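Local coordinates for ABC transporter, periplasmic substrate-binding protein (Vibrio cholerae O1 biovar eltor, PDB 1TWY) that probably serves as a periplasmic receptor that binds phosphate and delivers it to an ABC-type transporter, at residues E29-A39 against V76-R84; N187-N195 against G202-V213. One frame throughout, in Å; residues are numbered along the deposited sequence. Where two conformers were deposited one is given.

Contact 1. Residues E29-A39 against V76-R84; sequences EITISGSTSVA and VADIAMTSR. With PO4 (phosphate ion), chain I.
Phosphate O1 is gripped by Ser35 OG, Ser37 OG and Ser37 N from one segment and by Ser83 OG from the other. Two parallel neighbouring strands, 29-34 and 79-82, meet here in the mixed sheet of a periplasmic binding protein. The anion sits where both segments leave the sheet, at the start of helix 36-52. The ion probably comes from the crystallisation liquor, though the site is consistent with a phosphate receptor. Ser35 OG lies 2.6 Å from phosphate O1 and Ser83 OG 2.7 Å from it. Ser35 is also the N-cap: chi1 of 169° turns OG away from the backbone N of Ser35, where it accepts from Val38 N. Thr36 holds O3 through both N and OG1. Ser65 OG also bonds the phosphate, and Arg237 NH1 bonds Ser37 OG.

Behind the site, the strands are joined by backbone bonds such as Ser33 N to Ile79 O, 3.0 Å. The side chains of selenomethionine Met81 and Val38 run alongside each other head to tail, with Met81 SE 3.7 Å from Val38 CG1. Ile32 CD1 packs on Ile79 CG2 at 3.5 Å. At the far end, Asp78 OD2 takes the N-H of Thr31 on its anti lone pair, 3.0 Å from Thr31 N.

Contact 2. Residues N187-N195 against G202-V213; sequences NSMMKTLVN and GFISIGSVDKSV
Lys191 lies on Ile204 and reaches Asp210, while Asn187 bonds Ser205; with selenomethionine Met190 they pack helix 187-196 against strand 200-205 and the loop that follows. The helix is the connection of a beta-alpha-beta crossover: strands 182-184 and 200-205, before and after it, both pair in parallel with strand 145-149.

Lys191 loses the most surface. Its CG lies against Ile204 CD1, and the two side chains cross at about a right angle. The lysine side chain bends at chi3 (-75°), and this carries NZ to the loop. There Lys191 NZ gives a hydrogen bond to Ser208 O, 2.7 Å away and in the carbonyl plane. Lys191 NZ also forms a salt bridge with Asp210 OD2 at 2.9 Å, coming from above the carboxylate plane. The other oxygen, Asp210 OD1, accepts from Ser212 N and Ser212 OG. The first of these closes an Asx turn, so one carboxylate both shapes the loop and ties it to the helix.

Asn187 works at the strand end. Asn187 OD1 accepts from Ser205 N at 3.2 Å, while Asn187 ND2 donates to Ser205 OG at 3.0 Å. A water bridges OD1 to Phe203 O.

Met190 also touches Val147 and Val184 of the neighbouring strands. Met190 CG is 3.4 Å from Ile204 CG2, a tight carbon pair. Met190 SE lies 3.8 Å from Gly202 CA, where no side chain intervenes. Further along the helix, Val194 CG1 meets Val213 CG1. Beside it, Asn195 ND2 reaches a lone pair of Ser212 O, 2.9 Å away, with that oxygen in its own amide plane.

In the fold
Both contacts reach the same mixed sheet but lie on opposite sides of the chain's centre. Their centres are 28 Å apart and their nearest atoms about 9 Å, so they do not touch. Strands 236-243 and 96-109 connect them, the first pairing with 79-82 and the second with 200-205. Contact 1 is the more buried and joins strand to strand. Backbone bonds dominate it, and its polar end is turned to an anion. Contact 2 is only partly buried and lays a helix on a strand and its loop. There side chains do the polar work, through a lysine salt bridge and two asparagines, and selenomethionine fills the apolar side, as it also does in contact 1.

Contact 1. Residues E29-A39 against V76-R84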
loop_
_atom_site.group_PDB
_atom_site.type_symbol
_atom_site.label_atom_id
_atom_site.label_comp_id
_atom_site.label_asym_id
_atom_site.label_seq_id
_atom_site.Cartn_x
_atom_site.Cartn_y
_atom_site.Cartn_z
ATOM N N GLU A 29 -11.125 -21.566 15.794
ATOM C CA GLU A 29 -10.224 -21.109 14.696
ATOM C C GLU A 29 -10.894 -19.882 14.044
ATOM O O GLU A 29 -12.071 -19.874 13.933
ATOM C CB GLU A 29 -10.013 -22.231 13.680
ATOM C CG GLU A 29 -8.578 -22.770 13.557
ATOM C CD GLU A 29 -8.127 -23.105 12.114
ATOM O OE1 GLU A 29 -8.990 -23.462 11.252
ATOM O OE2 GLU A 29 -6.894 -23.004 11.822
ATOM N N ILE A 30 -10.120 -18.846 13.710
ATOM C CA ILE A 30 -10.612 -17.658 13.032
ATOM C C ILE A 30 -9.723 -17.615 11.802
ATOM O O ILE A 30 -8.554 -17.790 11.905
ATOM C CB ILE A 30 -10.388 -16.355 13.872
ATOM C CG1 ILE A 30 -11.350 -16.303 15.054
ATOM C CG2 ILE A 30 -10.666 -15.135 13.095
ATOM C CD1 ILE A 30 -10.953 -15.275 16.120
ATOM N N THR A 31 -10.294 -17.328 10.664
ATOM C CA THR A 31 -9.503 -17.287 9.410
ATOM C C THR A 31 -9.636 -15.865 8.928
ATOM O O THR A 31 -10.756 -15.382 8.726
ATOM C CB THR A 31 -10.118 -18.197 8.411
ATOM O OG1 THR A 31 -10.161 -19.528 8.934
ATOM C CG2 THR A 31 -9.298 -18.258 7.084
ATOM N N ILE A 32 -8.516 -15.151 8.765
ATOM C CA ILE A 32 -8.569 -13.833 8.207
ATOM C C ILE A 32 -7.769 -13.903 6.892
ATOM O O ILE A 32 -6.593 -14.249 6.915
ATOM C CB ILE A 32 -8.027 -12.755 9.249
ATOM C CG1 ILE A 32 -8.001 -11.375 8.639
ATOM C CG2 ILE A 32 -6.660 -13.093 9.785
ATOM C CD1 ILE A 32 -7.930 -10.200 9.695
ATOM N N SER A 33 -8.386 -13.490 5.803
ATOM C CA SER A 33 -7.850 -13.704 4.460
ATOM C C SER A 33 -7.796 -12.452 3.706
ATOM O O SER A 33 -8.714 -11.641 3.756
ATOM C CB SER A 33 -8.775 -14.706 3.756
ATOM O OG SER A 33 -8.894 -15.831 4.641
ATOM N N GLY A 34 -6.771 -12.347 2.845
ATOM C CA GLY A 34 -6.733 -11.320 1.826
ATOM C C GLY A 34 -5.340 -10.758 1.598
ATOM O O GLY A 34 -4.365 -11.486 1.489
ATOM N N SER A 35 -5.312 -9.471 1.577
ATOM C CA SER A 35 -4.142 -8.686 1.338
ATOM C C SER A 35 -2.864 -9.145 1.963
ATOM O O SER A 35 -2.762 -9.325 3.164
ATOM C CB SER A 35 -4.404 -7.215 1.690
ATOM O OG SER A 35 -3.220 -6.441 1.706
ATOM N N THR A 36 -1.862 -9.336 1.087
ATOM C CA THR A 36 -0.556 -9.685 1.557
ATOM C C THR A 36 0.118 -8.441 2.142
ATOM O O THR A 36 0.962 -8.647 2.969
ATOM C CB THR A 36 0.346 -10.183 0.383
ATOM O OG1 THR A 36 0.471 -9.147 -0.595
ATOM C CG2 THR A 36 -0.240 -11.473 -0.279
ATOM N N SER A 37 -0.236 -7.279 1.695
ATOM C CA SER A 37 0.238 -5.999 2.334
ATOM C C SER A 37 -0.189 -5.977 3.836
ATOM O O SER A 37 0.630 -5.793 4.751
ATOM C CB SER A 37 -0.237 -4.790 1.555
ATOM O OG SER A 37 0.014 -4.949 0.084
ATOM N N VAL A 38 -1.459 -6.205 4.091
ATOM C CA VAL A 38 -2.004 -6.219 5.456
ATOM C C VAL A 38 -1.501 -7.386 6.197
ATOM O O VAL A 38 -1.299 -7.355 7.425
ATOM C CB VAL A 38 -3.491 -6.205 5.448
ATOM C CG1 VAL A 38 -4.011 -6.034 6.910
ATOM C CG2 VAL A 38 -3.957 -5.078 4.680
ATOM N N ALA A 39 -1.198 -8.513 5.570
ATOM C CA ALA A 39 -0.822 -9.715 6.289
ATOM C C ALA A 39 0.536 -9.526 7.049
ATOM O O ALA A 39 0.753 -10.176 8.008
ATOM C CB ALA A 39 -0.680 -10.891 5.353
ATOM N N VAL A 76 -16.008 -18.817 3.816
ATOM C CA VAL A 76 -14.859 -19.596 4.216
ATOM C C VAL A 76 -13.668 -18.824 4.752
ATOM O O VAL A 76 -12.583 -19.429 4.824
ATOM C CB VAL A 76 -14.393 -20.490 2.959
ATOM C CG1 VAL A 76 -15.511 -21.456 2.530
ATOM C CG2 VAL A 76 -14.043 -19.661 1.742
ATOM N N ALA A 77 -13.791 -17.489 4.887
ATOM C CA ALA A 77 -13.048 -16.649 5.825
ATOM C C ALA A 77 -14.017 -15.976 6.813
ATOM O O ALA A 77 -15.131 -15.694 6.434
ATOM C CB ALA A 77 -12.279 -15.529 5.054
ATOM N N ASP A 78 -13.583 -15.707 8.055
ATOM C CA ASP A 78 -14.321 -14.957 9.024
ATOM C C ASP A 78 -14.130 -13.454 8.863
ATOM O O ASP A 78 -15.023 -12.667 9.179
ATOM C CB ASP A 78 -13.913 -15.350 10.390
ATOM C CG ASP A 78 -14.164 -16.796 10.671
ATOM O OD1 ASP A 78 -15.366 -17.194 10.704
ATOM O OD2 ASP A 78 -13.240 -17.584 10.863
ATOM N N ILE A 79 -12.924 -13.077 8.391
ATOM C CA ILE A 79 -12.523 -11.711 8.225
ATOM C C ILE A 79 -11.819 -11.539 6.921
ATOM O O ILE A 79 -11.050 -12.393 6.629
ATOM C CB ILE A 79 -11.636 -11.190 9.444
ATOM C CG1 ILE A 79 -12.376 -11.488 10.770
ATOM C CG2 ILE A 79 -11.402 -9.700 9.272
ATOM C CD1 ILE A 79 -11.574 -11.246 12.031
ATOM N N ALA A 80 -11.995 -10.472 6.167
ATOM C CA ALA A 80 -11.094 -10.250 5.056
ATOM C C ALA A 80 -10.233 -9.005 5.388
ATOM O O ALA A 80 -10.592 -8.112 6.149
ATOM C CB ALA A 80 -11.803 -10.096 3.775
HETATM N N MSE A 81 -9.090 -8.901 4.693
HETATM C CA MSE A 81 -8.281 -7.750 4.826
HETATM C C MSE A 81 -7.940 -7.277 3.372
HETATM O O MSE A 81 -7.709 -8.113 2.492
HETATM C CB MSE A 81 -7.031 -8.031 5.694
HETATM C CG MSE A 81 -6.198 -9.043 5.213
HETATM SE SE MSE A 81 -4.930 -9.655 6.723
HETATM C CE MSE A 81 -4.731 -11.235 5.638
ATOM N N THR A 82 -7.995 -5.987 3.138
ATOM C CA THR A 82 -7.670 -5.423 1.832
ATOM C C THR A 82 -6.707 -4.287 2.017
ATOM O O THR A 82 -6.626 -3.682 3.028
ATOM C CB THR A 82 -8.885 -4.893 1.028
ATOM O OG1 THR A 82 -9.431 -3.688 1.617
ATOM C CG2 THR A 82 -9.994 -5.926 0.916
ATOM N N SER A 83 -5.952 -3.980 0.953
ATOM C CA SER A 83 -5.152 -2.795 0.862
ATOM C C SER A 83 -5.643 -1.733 -0.116
ATOM O O SER A 83 -4.867 -0.911 -0.674
ATOM C CB SER A 83 -3.738 -3.252 0.575
ATOM O OG SER A 83 -3.766 -3.999 -0.673
ATOM N N ARG A 84 -6.932 -1.727 -0.364
ATOM C CA ARG A 84 -7.626 -0.817 -1.266
ATOM C C ARG A 84 -9.046 -0.728 -0.860
ATOM O O ARG A 84 -9.550 -1.605 -0.147
ATOM C CB ARG A 84 -7.597 -1.286 -2.701
ATOM C CG ARG A 84 -8.211 -2.645 -2.873
ATOM C CD ARG A 84 -8.295 -3.040 -4.331
ATOM N NE ARG A 84 -8.820 -4.385 -4.578
ATOM C CZ ARG A 84 -10.117 -4.689 -4.615
ATOM N NH1 ARG A 84 -11.016 -3.798 -4.283
ATOM N NH2 ARG A 84 -10.511 -5.944 -4.888
HETATM P P PO4 I . -2.470 -7.080 -1.854
HETATM O O1 PO4 I . -2.140 -6.174 -0.655
HETATM O O2 PO4 I . -1.656 -6.501 -3.143
HETATM O O3 PO4 I . -2.037 -8.575 -1.617
HETATM O O4 PO4 I . -3.911 -7.056 -2.318
#

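Contact 2. Residues N187-N195 against G202-V213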
loop_
_atom_site.group_PDB
_atom_site.type_symbol
_atom_site.label_atom_id
_atom_site.label_comp_id
_atom_site.label_asym_id
_atom_site.label_seq_id
_atom_site.Cartn_x
_atom_site.Cartn_y
_atom_site.Cartn_z
ATOM N N ASN A 187 12.340 -2.568 -1.631
ATOM C CA ASN A 187 12.625 -1.222 -1.241
ATOM C C ASN A 187 14.086 -0.958 -1.155
ATOM O O ASN A 187 14.584 0.104 -1.514
ATOM C CB ASN A 187 11.963 -0.879 0.099
ATOM C CG ASN A 187 10.468 -0.771 0.012
ATOM O OD1 ASN A 187 9.907 -0.096 -0.901
ATOM N ND2 ASN A 187 9.800 -1.310 1.082
ATOM N N SER A 188 14.851 -1.954 -0.610
ATOM C CA SER A 188 16.241 -1.760 -0.434
ATOM C C SER A 188 16.993 -1.524 -1.765
ATOM O O SER A 188 17.840 -0.661 -1.879
ATOM C CB SER A 188 16.766 -3.008 0.274
ATOM O OG SER A 188 16.593 -2.861 1.648
HETATM N N MSE A 189 16.577 -2.332 -2.711
HETATM C CA MSE A 189 17.269 -2.360 -4.027
HETATM C C MSE A 189 16.801 -1.070 -4.747
HETATM O O MSE A 189 17.561 -0.457 -5.449
HETATM C CB MSE A 189 16.963 -3.599 -4.851
HETATM C CG MSE A 189 17.692 -3.615 -6.163
HETATM SE SE MSE A 189 17.306 -5.246 -7.117
HETATM C CE MSE A 189 18.176 -4.806 -8.666
HETATM N N MSE A 190 15.572 -0.637 -4.559
HETATM C CA MSE A 190 15.116 0.616 -5.121
HETATM C C MSE A 190 15.950 1.783 -4.636
HETATM O O MSE A 190 16.327 2.647 -5.408
HETATM C CB MSE A 190 13.653 0.844 -4.786
HETATM C CG MSE A 190 13.084 2.137 -5.203
HETATM SE SE MSE A 190 12.801 2.191 -7.147
HETATM C CE MSE A 190 11.411 1.322 -7.360
ATOM N N LYS A 191 16.125 1.908 -3.304
ATOM C CA LYS A 191 16.947 2.943 -2.793
ATOM C C LYS A 191 18.395 2.882 -3.294
ATOM O O LYS A 191 18.861 3.917 -3.641
ATOM C CB LYS A 191 16.937 2.949 -1.297
ATOM C CG LYS A 191 15.569 3.276 -0.700
ATOM C CD LYS A 191 15.564 3.330 0.921
ATOM C CE LYS A 191 15.632 1.951 1.501
ATOM N NZ LYS A 191 15.774 2.084 3.060
ATOM N N THR A 192 19.002 1.709 -3.329
ATOM C CA THR A 192 20.364 1.594 -3.841
ATOM C C THR A 192 20.416 2.052 -5.291
ATOM O O THR A 192 21.367 2.778 -5.661
ATOM C CB THR A 192 20.848 0.161 -3.656
ATOM O OG1 THR A 192 20.792 -0.102 -2.233
ATOM C CG2 THR A 192 22.257 0.041 -4.089
ATOM N N LEU A 193 19.456 1.647 -6.096
ATOM C CA LEU A 193 19.434 2.099 -7.497
ATOM C C LEU A 193 19.318 3.555 -7.639
ATOM O O LEU A 193 20.104 4.233 -8.364
ATOM C CB LEU A 193 18.386 1.320 -8.308
ATOM C CG LEU A 193 18.522 1.385 -9.806
ATOM C CD1 LEU A 193 19.760 0.658 -10.340
ATOM C CD2 LEU A 193 17.301 0.852 -10.451
ATOM N N VAL A 194 18.379 4.177 -6.922
ATOM C CA VAL A 194 18.188 5.611 -6.940
ATOM C C VAL A 194 19.452 6.324 -6.474
ATOM O O VAL A 194 19.873 7.324 -6.989
ATOM C CB VAL A 194 16.877 6.045 -6.254
ATOM C CG1 VAL A 194 16.744 7.516 -6.072
ATOM C CG2 VAL A 194 15.681 5.569 -7.007
ATOM N N ASN A 195 20.008 5.867 -5.317
ATOM C CA ASN A 195 21.233 6.418 -4.726
ATOM C C ASN A 195 22.439 6.498 -5.622
ATOM O O ASN A 195 23.217 7.372 -5.570
ATOM C CB ASN A 195 21.565 5.615 -3.445
ATOM C CG ASN A 195 22.862 6.031 -2.866
ATOM O OD1 ASN A 195 23.868 5.515 -3.228
ATOM N ND2 ASN A 195 22.842 7.004 -1.950
ATOM N N GLY A 202 11.877 6.692 -8.474
ATOM C CA GLY A 202 11.197 5.504 -8.060
ATOM C C GLY A 202 10.253 5.776 -6.895
ATOM O O GLY A 202 9.989 6.909 -6.562
ATOM N N PHE A 203 9.682 4.699 -6.379
ATOM C CA PHE A 203 8.694 4.744 -5.236
ATOM C C PHE A 203 9.093 3.654 -4.247
ATOM O O PHE A 203 9.562 2.560 -4.621
ATOM C CB PHE A 203 7.261 4.648 -5.670
ATOM C CG PHE A 203 6.918 3.464 -6.460
ATOM C CD1 PHE A 203 7.080 3.457 -7.841
ATOM C CD2 PHE A 203 6.511 2.292 -5.845
ATOM C CE1 PHE A 203 6.857 2.335 -8.592
ATOM C CE2 PHE A 203 6.289 1.139 -6.636
ATOM C CZ PHE A 203 6.435 1.202 -8.023
ATOM N N ILE A 204 8.866 3.918 -2.986
ATOM C CA ILE A 204 9.147 2.988 -1.874
ATOM C C ILE A 204 8.104 3.224 -0.794
ATOM O O ILE A 204 7.445 4.262 -0.702
ATOM C CB ILE A 204 10.505 3.231 -1.244
ATOM C CG1 ILE A 204 10.715 4.678 -0.679
ATOM C CG2 ILE A 204 11.699 2.878 -2.197
ATOM C CD1 ILE A 204 12.142 4.785 -0.002
ATOM N N SER A 205 7.899 2.215 0.032
ATOM C CA SER A 205 7.095 2.396 1.240
ATOM C C SER A 205 7.650 3.558 2.091
ATOM O O SER A 205 8.853 3.734 2.245
ATOM C CB SER A 205 7.155 1.134 2.110
ATOM O OG SER A 205 7.111 -0.092 1.352
ATOM N N ILE A 206 6.750 4.402 2.632
ATOM C CA ILE A 206 7.170 5.606 3.267
ATOM C C ILE A 206 8.074 5.356 4.477
ATOM O O ILE A 206 9.048 6.099 4.696
ATOM C CB ILE A 206 5.901 6.450 3.626
ATOM C CG1 ILE A 206 6.316 7.831 4.004
ATOM C CG2 ILE A 206 5.065 5.730 4.782
ATOM C CD1 ILE A 206 5.170 8.773 3.916
ATOM N N GLY A 207 7.850 4.226 5.131
ATOM C CA GLY A 207 8.674 3.786 6.262
ATOM C C GLY A 207 10.091 3.425 5.912
ATOM O O GLY A 207 10.983 3.536 6.767
ATOM N N SER A 208 10.331 3.072 4.644
ATOM C CA SER A 208 11.676 2.703 4.183
ATOM C C SER A 208 12.506 3.873 3.830
ATOM O O SER A 208 13.681 3.706 3.577
ATOM C CB SER A 208 11.581 1.696 3.050
ATOM O OG SER A 208 11.079 2.302 1.946
ATOM N N VAL A 209 11.972 5.111 3.771
ATOM C CA VAL A 209 12.770 6.267 3.503
ATOM C C VAL A 209 13.961 6.415 4.392
ATOM O O VAL A 209 13.795 6.319 5.632
ATOM C CB VAL A 209 11.985 7.585 3.554
ATOM C CG1 VAL A 209 12.895 8.826 3.341
ATOM C CG2 VAL A 209 10.907 7.567 2.429
ATOM N N ASP A 210 15.121 6.618 3.830
ATOM C CA ASP A 210 16.307 6.959 4.643
ATOM C C ASP A 210 17.142 7.972 3.945
ATOM O O ASP A 210 16.722 8.505 2.890
ATOM C CB ASP A 210 17.050 5.660 5.054
ATOM C CG ASP A 210 17.711 4.955 3.903
ATOM O OD1 ASP A 210 17.986 5.582 2.855
ATOM O OD2 ASP A 210 18.017 3.732 3.991
ATOM N N LYS A 211 18.287 8.329 4.497
ATOM C CA LYS A 211 19.051 9.429 3.929
ATOM C C LYS A 211 19.784 9.122 2.644
ATOM O O LYS A 211 20.414 10.045 2.137
ATOM C CB LYS A 211 20.050 9.995 4.945
ATOM C CG LYS A 211 19.260 10.662 6.137
ATOM C CD LYS A 211 20.246 11.506 7.092
ATOM C CE LYS A 211 19.836 11.532 8.597
ATOM N NZ LYS A 211 20.943 12.060 9.523
ATOM N N SER A 212 19.643 7.873 2.178
ATOM C CA SER A 212 20.389 7.523 0.929
ATOM C C SER A 212 19.674 8.078 -0.333
ATOM O O SER A 212 20.231 8.024 -1.387
ATOM C CB SER A 212 20.520 6.025 0.733
ATOM O OG SER A 212 19.290 5.335 0.633
ATOM N N VAL A 213 18.448 8.484 -0.168
ATOM C CA VAL A 213 17.571 8.978 -1.251
ATOM C C VAL A 213 16.858 10.259 -0.786
ATOM O O VAL A 213 16.845 10.545 0.421
ATOM C CB VAL A 213 16.466 7.985 -1.684
ATOM C CG1 VAL A 213 17.038 6.729 -2.187
ATOM C CG2 VAL A 213 15.562 7.668 -0.585
HETATM O O HOH W 1 9.781 -0.118 -3.622
#